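NanU sialic acid binding protein (Bacteroides fragilis, PDB 4L7T) binds sialic acid with high affinity and, as a SusD-family protein, probably does so at the bacterial outer membrane. Local coordinates at residues K444-D449 with R460-M465. Sequence-based numbering, arbitrary orientation. Where two conformers were deposited one is given.
Sequences KYMSGD and RMREFM. With EDO (1,2-ethanediol), chain D.
Met-446 and Met-461 face each other across the contact with CA atoms 8.4 Å apart, the first on the irregular loop 444-449 and the second on the last turn of helix 452-463; no hydrogen bond joins the two segments. The methionine side chains slant past each other, CE of Met-446 lying 3.8 Å from SD of Met-461. Met-461 swings CG away from the backbone N (chi1 -165°) and runs on extended to Tyr-445. There Met-461 CE comes within 3.9 Å of Tyr-445 CD1, an oblique approach to the ring. Met-461 SD lies 3.7 Å from the backbone O of Tyr-445. Beyond the methionine pair, Met-446 SD meets the guanidinium of Arg-462 obliquely, 3.5 Å from Arg-462 NH2 and 3.8 Å from Arg-462 NE, the two chains meeting at roughly a right angle. A bend at chi3 (54°) turns CE of Met-446 back toward Met-461, so one thioether touches both helix residues. The buried polar ends are satisfied elsewhere: Arg-462 gives NE to the carbonyl of Ala-332 and NH1 to a salt bridge with Asp-435, and Tyr-445 OH bonds to Asp-327. The contact thus closes the loop leading into helix 452-463 back onto the C-terminal end of that helix, the two methionines, the tyrosine and the arginine filling the buried junction between loop and helix; helix 388-401 lies against the end of helix 452-463, and helix 328-331 packs on Tyr-445.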
# COMPACT_ATOMS: atom_id res chain seq x y z
N LYS A 444 -13.43 14.77 -11.77
CA LYS A 444 -12.22 14.28 -12.48
C LYS A 444 -11.65 12.99 -11.87
O LYS A 444 -10.74 12.42 -12.49
CB LYS A 444 -11.08 15.29 -12.45
CG LYS A 444 -10.53 15.55 -11.06
CD LYS A 444 -9.53 16.73 -11.04
CE LYS A 444 -8.33 16.41 -10.19
NZ LYS A 444 -7.32 15.47 -10.85
N TYR A 445 -12.20 12.59 -10.72
CA TYR A 445 -11.58 11.50 -9.92
C TYR A 445 -12.12 10.12 -10.28
O TYR A 445 -11.47 9.08 -10.04
CB TYR A 445 -11.79 11.75 -8.43
CG TYR A 445 -11.21 13.05 -7.95
CD1 TYR A 445 -9.82 13.17 -7.74
CD2 TYR A 445 -12.05 14.12 -7.66
CE1 TYR A 445 -9.29 14.36 -7.31
CE2 TYR A 445 -11.54 15.36 -7.22
CZ TYR A 445 -10.15 15.45 -7.04
OH TYR A 445 -9.58 16.63 -6.63
N MET A 446 -13.27 10.09 -10.94
CA MET A 446 -14.03 8.85 -11.04
C MET A 446 -15.21 9.02 -11.93
O MET A 446 -15.73 10.13 -12.07
CB MET A 446 -14.49 8.31 -9.68
CG MET A 446 -15.39 9.23 -8.83
SD MET A 446 -15.79 8.66 -7.17
CE MET A 446 -14.19 8.33 -6.39
N SER A 447 -15.64 7.91 -12.54
CA SER A 447 -16.78 7.99 -13.46
C SER A 447 -17.78 6.92 -13.18
O SER A 447 -17.64 6.17 -12.20
CB SER A 447 -16.31 8.07 -14.93
OG SER A 447 -15.50 7.02 -15.31
N GLY A 448 -18.84 6.87 -13.97
CA GLY A 448 -19.93 5.96 -13.64
C GLY A 448 -19.65 4.49 -13.94
O GLY A 448 -18.65 4.09 -14.59
N ASP A 449 -20.58 3.65 -13.43
CA ASP A 449 -20.47 2.20 -13.61
C ASP A 449 -20.61 1.68 -15.04
O ASP A 449 -20.37 0.47 -15.26
CB ASP A 449 -21.52 1.44 -12.74
CG ASP A 449 -21.20 1.40 -11.24
OD1 ASP A 449 -20.13 1.85 -10.78
OD2 ASP A 449 -22.10 0.95 -10.49
N ARG A 460 -11.85 0.94 -5.97
CA ARG A 460 -10.52 0.89 -5.31
C ARG A 460 -10.14 2.24 -4.75
O ARG A 460 -9.46 2.29 -3.75
CB ARG A 460 -9.49 0.34 -6.29
CG ARG A 460 -9.71 -1.17 -6.63
CD ARG A 460 -8.55 -1.77 -7.48
NE ARG A 460 -7.23 -1.78 -6.79
CZ ARG A 460 -6.82 -2.75 -5.96
NH1 ARG A 460 -7.58 -3.81 -5.73
NH2 ARG A 460 -5.58 -2.74 -5.41
N MET A 461 -10.56 3.32 -5.40
CA MET A 461 -10.24 4.64 -4.87
C MET A 461 -11.00 4.90 -3.57
O MET A 461 -10.43 5.46 -2.62
CB MET A 461 -10.55 5.75 -5.87
CG MET A 461 -9.87 6.98 -5.44
SD MET A 461 -10.41 8.25 -6.59
CE MET A 461 -9.18 9.49 -6.47
N ARG A 462 -12.23 4.40 -3.47
CA ARG A 462 -13.07 4.63 -2.30
C ARG A 462 -12.58 3.72 -1.18
O ARG A 462 -12.61 4.09 -0.02
CB ARG A 462 -14.52 4.31 -2.61
CG ARG A 462 -15.10 5.28 -3.61
CD ARG A 462 -16.55 4.97 -3.92
NE ARG A 462 -17.13 6.14 -4.63
CZ ARG A 462 -18.23 6.13 -5.38
NH1 ARG A 462 -18.85 5.00 -5.72
NH2 ARG A 462 -18.70 7.27 -5.92
N GLU A 463 -12.11 2.52 -1.52
CA GLU A 463 -11.77 1.50 -0.50
C GLU A 463 -10.34 1.67 0.09
O GLU A 463 -10.11 1.33 1.27
CB GLU A 463 -11.81 0.11 -1.22
CG GLU A 463 -11.71 -1.18 -0.31
CD GLU A 463 -12.84 -1.27 0.76
OE1 GLU A 463 -13.98 -0.79 0.57
OE2 GLU A 463 -12.48 -1.87 1.83
N PHE A 464 -9.41 2.24 -0.71
CA PHE A 464 -7.99 2.20 -0.33
C PHE A 464 -7.29 3.53 -0.26
O PHE A 464 -6.08 3.62 -0.34
CB PHE A 464 -7.25 1.29 -1.34
CG PHE A 464 -7.71 -0.12 -1.32
CD1 PHE A 464 -7.59 -0.88 -0.19
CD2 PHE A 464 -8.33 -0.65 -2.43
CE1 PHE A 464 -8.07 -2.22 -0.21
CE2 PHE A 464 -8.82 -1.99 -2.43
CZ PHE A 464 -8.67 -2.73 -1.34
N MET A 465 -8.02 4.55 0.04
CA MET A 465 -7.29 5.86 0.22
C MET A 465 -6.34 5.70 1.37
O MET A 465 -6.67 5.11 2.43
CB MET A 465 -8.28 6.99 0.62
CG MET A 465 -9.35 7.33 -0.32
SD MET A 465 -10.19 8.94 0.15
CE MET A 465 -8.87 9.92 0.24
C1 EDO D . -6.78 4.80 -3.62
O1 EDO D . -7.75 5.81 -3.09
C2 EDO D . -7.00 3.39 -4.24
O2 EDO D . -6.87 2.98 -5.67